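Local coordinates for protein RAP1B (Serratia marcescens, PDB 4AX2) that probably protects Serratia marcescens from its own type VI-secreted amidase toxin, as a self-resistance (immunity) protein with an all-helical fold, at residues 29-33 against 34-38; 66-69 against 70-73. One frame throughout, in Å; residues are numbered along the deposited sequence.

Interaction 1: 29-33 against 34-38; sequences KQMPY and HQVVK
The carbonyl of P32 starts the backbone bonding at the head of helix 33-49. P32 sits at the N-cap position, and its O accepts two weak bonds. Q35 N lies 2.9 Å from P32 O, but that bond is bent to 125° at the hydrogen. V36 N makes a longer, straighter one to P32 O at 3.4 Å. The i to i+4 spacing begins with this weak V36 bond and is firmer at the next step, where V37 N donates to Y33 O over 3.2 Å, with an N-H...O angle of 157°. At the very start of the helix, Y33 and H34 make backbone bonds with R134 and P132.

The ring contact lies between P32 and H34. P32 CG stands over one face of the imidazole, 4.1 Å from its centroid, a CH-pi contact, while P32 CB comes within 3.6 Å of H34 NE2. What turns the imidazole back over the proline is the first torsion of H34, 60°, which sets CG between the backbone N and the carbonyl carbon.

Apolar packing follows on the M31 side. The extended chain of M31 runs across the stem of Q35, with SD 3.7 Å from Q35 CG, and M31 CB rests 3.9 Å from V36 CG2. Q35 bends at its second torsion, and its amide NE2 goes on to E39 OE2, one turn along. H116 of the second subunit packs on both M31 and Q35. The hydroxyl of Y33 has its partner outside the turn, hydrogen-bonding D139 OD2, and the side chain packs on W136.

Chemically, then, the polar bonds between loop and first turn are all made by backbone atoms, and the side chains of M31, P32, H34, Q35 and V36 fasten the two together mainly by dispersion.

Interaction 2: 66-69 against 70-73; sequences AMRE and WMPF
M67 O receives the backbone N-H of W70 over 3.0 Å, nearly straight at 164°, though the donor stands well above the carbonyl plane. Beside that bond, M71 CG lies 3.6 Å from M67 O, and the methyl end of M71 reaches back to the M67 and R68 backbone.

The main side-chain contact is E69 on W70. The two run side by side in the same direction: E69 CG sits over the six-membered ring, 3.7 Å from its centroid and almost on its normal, a CH-pi contact. With its CG anti to the backbone N (chi1 -176°) and the chain extended beyond, E69 lays its carboxylate flat on the indole, the planes 13° apart, and OE1 comes within 3.5 Å of W70 CZ2. W136 meets the indole edge-to-face.

Further on, the aliphatic part of R68 crosses F73: CG and CD both brush F73 CD2, R68 CG at 4.0 Å from it.

An i to i+3 bond from W70 N to M67 O, following the same spacing from E69 N to A66 O, is characteristic of a helix tightening into a 3-10 turn; the chain then leaves through an inverse gamma turn centred on P72.

In the fold
Interaction 1 opens helix 33-49 and interaction 2 closes helix 55-67, the next helix in the chain, and the two meet directly with centres about 9 Å apart. K29 packs on the indole of W70, the Y33 ring on P72, and V37 on M71, joining the end of helix 26-29 and the start of helix 33-49 to the loop after helix 55-67. Both are partly buried. In interaction 1 four of the seven touching residues are buried and none is exposed; in interaction 2 only M67 and M71 are buried. Consistent with this, the charged carboxylate of E69 lies in the more exposed contact. Both touch the second subunit, M31 and Q35 on its H116, M67 on its L112.

Interaction 1: 29-33 against 34-38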
ATOM      1  N   LYS A  29      -6.539  -3.145 -13.906  1.00 23.01           N
ATOM      2  CA  LYS A  29      -7.658  -3.505 -14.785  1.00 24.05           C
ATOM      3  C   LYS A  29      -8.265  -4.862 -14.445  1.00 24.79           C
ATOM      4  O   LYS A  29      -9.403  -5.120 -14.801  1.00 25.52           O
ATOM      5  CB  LYS A  29      -7.191  -3.497 -16.234  1.00 24.51           C
ATOM      6  CG  LYS A  29      -6.855  -2.106 -16.720  1.00 25.01           C
ATOM      7  CD  LYS A  29      -6.362  -2.110 -18.148  1.00 26.81           C
ATOM      8  CE  LYS A  29      -6.432  -0.720 -18.739  1.00 28.08           C
ATOM      9  NZ  LYS A  29      -5.836  -0.677 -20.108  1.00 30.40           N
ATOM     10  N   GLN A  30      -7.500  -5.714 -13.754  1.00 26.00           N
ATOM     11  CA  GLN A  30      -7.984  -7.012 -13.286  1.00 27.33           C
ATOM     12  C   GLN A  30      -8.635  -6.966 -11.885  1.00 26.30           C
ATOM     13  O   GLN A  30      -9.197  -7.972 -11.429  1.00 24.99           O
ATOM     14  CB  GLN A  30      -6.878  -8.074 -13.376  0.70 30.75           C
ATOM     15  CG  GLN A  30      -5.686  -7.854 -12.475  0.70 31.77           C
ATOM     16  CD  GLN A  30      -4.644  -8.938 -12.636  0.70 34.65           C
ATOM     17  OE1 GLN A  30      -4.338  -9.669 -11.687  0.70 37.90           O
ATOM     18  NE2 GLN A  30      -4.102  -9.063 -13.844  0.70 35.36           N
ATOM     19  N   MET A  31      -8.572  -5.821 -11.204  1.00 24.56           N
ATOM     20  CA  MET A  31      -9.094  -5.713  -9.835  1.00 24.25           C
ATOM     21  C   MET A  31     -10.584  -5.473  -9.813  1.00 24.35           C
ATOM     22  O   MET A  31     -11.082  -4.720 -10.626  1.00 24.08           O
ATOM     23  CB  MET A  31      -8.499  -4.518  -9.097  1.00 23.22           C
ATOM     24  CG  MET A  31      -7.093  -4.711  -8.617  1.00 24.16           C
ATOM     25  SD  MET A  31      -6.472  -3.166  -7.961  1.00 23.40           S
ATOM     26  CE  MET A  31      -4.830  -3.804  -7.562  1.00 23.05           C
ATOM     27  N   PRO A  32     -11.285  -6.014  -8.805  1.00 24.69           N
ATOM     28  CA  PRO A  32     -12.635  -5.492  -8.614  1.00 25.01           C
ATOM     29  C   PRO A  32     -12.575  -4.002  -8.327  1.00 23.67           C
ATOM     30  O   PRO A  32     -11.651  -3.544  -7.632  1.00 23.07           O
ATOM     31  CB  PRO A  32     -13.136  -6.260  -7.393  1.00 25.99           C
ATOM     32  CG  PRO A  32     -11.914  -6.644  -6.665  1.00 26.42           C
ATOM     33  CD  PRO A  32     -10.882  -6.924  -7.719  1.00 25.96           C
ATOM     34  N   TYR A  33     -13.551  -3.251  -8.842  1.00 22.82           N
ATOM     35  CA  TYR A  33     -13.559  -1.804  -8.706  1.00 22.01           C
ATOM     36  C   TYR A  33     -13.401  -1.295  -7.255  1.00 21.61           C
ATOM     37  O   TYR A  33     -12.737  -0.283  -7.046  1.00 19.98           O
ATOM     38  CB  TYR A  33     -14.834  -1.209  -9.303  1.00 22.45           C
ATOM     39  CG  TYR A  33     -14.969  -1.329 -10.820  1.00 22.55           C
ATOM     40  CD1 TYR A  33     -13.884  -1.085 -11.668  1.00 22.35           C
ATOM     41  CD2 TYR A  33     -16.192  -1.643 -11.399  1.00 23.03           C
ATOM     42  CE1 TYR A  33     -14.023  -1.147 -13.050  1.00 22.74           C
ATOM     43  CE2 TYR A  33     -16.337  -1.727 -12.770  1.00 23.38           C
ATOM     44  CZ  TYR A  33     -15.259  -1.478 -13.596  1.00 23.32           C
ATOM     45  OH  TYR A  33     -15.421  -1.546 -14.960  1.00 24.04           O
ATOM     46  N   HIS A  34     -14.005  -1.977  -6.275  1.00 21.80           N
ATOM     47  CA  HIS A  34     -13.871  -1.527  -4.895  1.00 22.00           C
ATOM     48  C   HIS A  34     -12.415  -1.514  -4.471  1.00 20.33           C
ATOM     49  O   HIS A  34     -11.987  -0.608  -3.768  1.00 19.78           O
ATOM     50  CB  HIS A  34     -14.747  -2.335  -3.915  1.00 22.86           C
ATOM     51  CG  HIS A  34     -14.445  -3.825  -3.861  1.00 23.28           C
ATOM     52  ND1 HIS A  34     -13.490  -4.348  -3.060  1.00 24.46           N
ATOM     53  CD2 HIS A  34     -15.051  -4.901  -4.494  1.00 25.02           C
ATOM     54  CE1 HIS A  34     -13.466  -5.680  -3.192  1.00 24.30           C
ATOM     55  NE2 HIS A  34     -14.434  -6.026  -4.063  1.00 25.59           N
ATOM     56  N   GLN A  35     -11.630  -2.478  -4.948  1.00 20.53           N
ATOM     57  CA  GLN A  35     -10.194  -2.471  -4.688  1.00 20.74           C
ATOM     58  C   GLN A  35      -9.463  -1.299  -5.329  1.00 19.30           C
ATOM     59  O   GLN A  35      -8.562  -0.730  -4.723  1.00 18.73           O
ATOM     60  CB  GLN A  35      -9.552  -3.792  -5.112  1.00 23.05           C
ATOM     61  CG  GLN A  35      -8.092  -3.914  -4.693  1.00 24.50           C
ATOM     62  CD  GLN A  35      -7.895  -3.963  -3.176  1.00 26.01           C
ATOM     63  OE1 GLN A  35      -8.589  -4.694  -2.477  1.00 28.25           O
ATOM     64  NE2 GLN A  35      -6.936  -3.180  -2.669  1.00 27.99           N
ATOM     65  N   VAL A  36      -9.856  -0.917  -6.547  1.00 18.66           N
ATOM     66  CA  VAL A  36      -9.242   0.239  -7.205  1.00 17.84           C
ATOM     67  C   VAL A  36      -9.410   1.505  -6.386  1.00 17.12           C
ATOM     68  O   VAL A  36      -8.489   2.316  -6.302  1.00 17.34           O
ATOM     69  CB  VAL A  36      -9.797   0.476  -8.614  1.00 18.48           C
ATOM     70  CG1 VAL A  36      -9.077   1.654  -9.282  1.00 17.64           C
ATOM     71  CG2 VAL A  36      -9.679  -0.801  -9.445  1.00 18.68           C
ATOM     72  N   VAL A  37     -10.575   1.673  -5.772  1.00 17.74           N
ATOM     73  CA  VAL A  37     -10.825   2.808  -4.902  1.00 18.04           C
ATOM     74  C   VAL A  37      -9.822   2.796  -3.745  1.00 17.69           C
ATOM     75  O   VAL A  37      -9.313   3.846  -3.359  1.00 17.09           O
ATOM     76  CB  VAL A  37     -12.256   2.793  -4.355  1.00 18.54           C
ATOM     77  CG1 VAL A  37     -12.431   3.907  -3.331  1.00 19.03           C
ATOM     78  CG2 VAL A  37     -13.282   2.911  -5.498  1.00 18.73           C
ATOM     79  N   LYS A  38      -9.569   1.620  -3.186  1.00 17.94           N
ATOM     80  CA  LYS A  38      -8.593   1.504  -2.064  1.00 18.11           C
ATOM     81  C   LYS A  38      -7.180   1.862  -2.512  1.00 17.87           C
ATOM     82  O   LYS A  38      -6.450   2.495  -1.773  1.00 16.80           O
ATOM     83  CB  LYS A  38      -8.624   0.129  -1.408  0.70 17.57           C
ATOM     84  CG  LYS A  38      -9.982  -0.223  -0.821  0.70 17.43           C
ATOM     85  CD  LYS A  38      -9.893  -1.075   0.440  0.70 18.30           C
ATOM     86  CE  LYS A  38      -9.298  -2.465   0.206  0.70 18.54           C
ATOM     87  NZ  LYS A  38      -9.032  -3.235   1.482  0.70 18.97           N
TER

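Interaction 2: 66-69 against 70-73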
ATOM      1  N   ALA A  66      -4.667   8.911 -11.371  1.00 24.84           N
ATOM      2  CA  ALA A  66      -4.707   8.061 -12.556  1.00 25.85           C
ATOM      3  C   ALA A  66      -5.623   6.851 -12.360  1.00 24.48           C
ATOM      4  O   ALA A  66      -6.142   6.310 -13.340  1.00 26.07           O
ATOM      5  CB  ALA A  66      -3.282   7.612 -12.936  1.00 26.60           C
ATOM      6  N   MET A  67      -5.836   6.438 -11.114  1.00 23.88           N
ATOM      7  CA  MET A  67      -6.705   5.285 -10.824  1.00 23.05           C
ATOM      8  C   MET A  67      -8.127   5.519 -11.314  1.00 23.85           C
ATOM      9  O   MET A  67      -8.833   4.570 -11.659  1.00 23.05           O
ATOM     10  CB  MET A  67      -6.784   4.960  -9.318  1.00 22.18           C
ATOM     11  CG  MET A  67      -5.479   4.528  -8.640  1.00 22.32           C
ATOM     12  SD  MET A  67      -4.876   3.000  -9.359  1.00 24.25           S
ATOM     13  CE  MET A  67      -3.296   2.814  -8.496  1.00 25.08           C
ATOM     14  N   ARG A  68      -8.576   6.770 -11.271  1.00 24.04           N
ATOM     15  CA  ARG A  68      -9.959   7.063 -11.615  1.00 25.56           C
ATOM     16  C   ARG A  68     -10.297   6.673 -13.063  1.00 26.15           C
ATOM     17  O   ARG A  68     -11.457   6.423 -13.368  1.00 26.84           O
ATOM     18  CB  ARG A  68     -10.257   8.536 -11.386  1.00 27.31           C
ATOM     19  CG  ARG A  68     -10.047   8.974  -9.936  1.00 29.92           C
ATOM     20  CD  ARG A  68     -10.307  10.448  -9.741  1.00 32.34           C
ATOM     21  NE  ARG A  68      -9.479  11.270 -10.622  1.00 35.17           N
ATOM     22  CZ  ARG A  68      -9.041  12.486 -10.328  1.00 37.64           C
ATOM     23  NH1 ARG A  68      -9.341  13.047  -9.164  1.00 41.67           N
ATOM     24  NH2 ARG A  68      -8.305  13.148 -11.205  1.00 36.11           N
ATOM     25  N   GLU A  69      -9.300   6.613 -13.945  1.00 26.64           N
ATOM     26  CA  GLU A  69      -9.553   6.240 -15.343  1.00 28.74           C
ATOM     27  C   GLU A  69     -10.056   4.787 -15.446  1.00 27.35           C
ATOM     28  O   GLU A  69     -10.733   4.450 -16.406  1.00 28.09           O
ATOM     29  CB  GLU A  69      -8.296   6.451 -16.212  1.00 31.82           C
ATOM     30  CG  GLU A  69      -8.514   6.171 -17.696  1.00 35.95           C
ATOM     31  CD  GLU A  69      -7.408   6.675 -18.624  1.00 37.70           C
ATOM     32  OE1 GLU A  69      -6.314   7.031 -18.140  1.00 39.41           O
ATOM     33  OE2 GLU A  69      -7.632   6.701 -19.862  1.00 42.93           O
ATOM     34  N   TRP A  70      -9.767   3.953 -14.446  1.00 25.09           N
ATOM     35  CA  TRP A  70      -9.986   2.508 -14.570  1.00 24.97           C
ATOM     36  C   TRP A  70     -11.141   1.999 -13.759  1.00 24.30           C
ATOM     37  O   TRP A  70     -11.262   0.790 -13.541  1.00 24.55           O
ATOM     38  CB  TRP A  70      -8.686   1.758 -14.248  1.00 24.11           C
ATOM     39  CG  TRP A  70      -7.550   2.417 -14.981  1.00 25.52           C
ATOM     40  CD1 TRP A  70      -6.478   3.134 -14.446  1.00 25.39           C
ATOM     41  CD2 TRP A  70      -7.414   2.540 -16.432  1.00 26.17           C
ATOM     42  NE1 TRP A  70      -5.679   3.627 -15.447  1.00 26.30           N
ATOM     43  CE2 TRP A  70      -6.200   3.317 -16.668  1.00 26.89           C
ATOM     44  CE3 TRP A  70      -8.141   2.075 -17.521  1.00 27.57           C
ATOM     45  CZ2 TRP A  70      -5.754   3.600 -17.946  1.00 28.13           C
ATOM     46  CZ3 TRP A  70      -7.687   2.376 -18.815  1.00 29.03           C
ATOM     47  CH2 TRP A  70      -6.522   3.123 -19.018  1.00 28.80           C
ATOM     48  N   MET A  71     -12.006   2.911 -13.330  1.00 24.09           N
ATOM     49  CA  MET A  71     -13.218   2.555 -12.594  1.00 23.57           C
ATOM     50  C   MET A  71     -14.329   3.578 -12.779  1.00 23.75           C
ATOM     51  O   MET A  71     -14.061   4.769 -12.937  1.00 22.72           O
ATOM     52  CB  MET A  71     -12.894   2.457 -11.095  1.00 22.56           C
ATOM     53  CG  MET A  71     -12.174   3.681 -10.546  1.00 22.30           C
ATOM     54  SD  MET A  71     -12.173   3.612  -8.741  1.00 21.72           S
ATOM     55  CE  MET A  71     -11.088   5.011  -8.391  1.00 20.83           C
ATOM     56  N   PRO A  72     -15.600   3.129 -12.710  1.00 23.63           N
ATOM     57  CA  PRO A  72     -16.730   4.052 -12.809  1.00 25.31           C
ATOM     58  C   PRO A  72     -16.974   4.749 -11.453  1.00 26.03           C
ATOM     59  O   PRO A  72     -17.966   4.498 -10.768  1.00 24.85           O
ATOM     60  CB  PRO A  72     -17.883   3.141 -13.230  1.00 25.12           C
ATOM     61  CG  PRO A  72     -17.564   1.839 -12.599  1.00 24.50           C
ATOM     62  CD  PRO A  72     -16.045   1.735 -12.583  1.00 23.57           C
ATOM     63  N   PHE A  73     -16.021   5.603 -11.099  1.00 27.19           N
ATOM     64  CA  PHE A  73     -15.914   6.241  -9.790  1.00 28.16           C
ATOM     65  C   PHE A  73     -16.840   7.450  -9.723  1.00 31.34           C
ATOM     66  O   PHE A  73     -17.021   8.173 -10.717  1.00 31.26           O
ATOM     67  CB  PHE A  73     -14.464   6.700  -9.624  1.00 27.14           C
ATOM     68  CG  PHE A  73     -14.138   7.295  -8.289  1.00 26.73           C
ATOM     69  CD1 PHE A  73     -14.304   6.564  -7.120  1.00 26.55           C
ATOM     70  CD2 PHE A  73     -13.615   8.576  -8.206  1.00 28.25           C
ATOM     71  CE1 PHE A  73     -13.956   7.101  -5.893  1.00 26.94           C
ATOM     72  CE2 PHE A  73     -13.283   9.135  -6.976  1.00 28.83           C
ATOM     73  CZ  PHE A  73     -13.468   8.401  -5.814  1.00 27.42           C
TER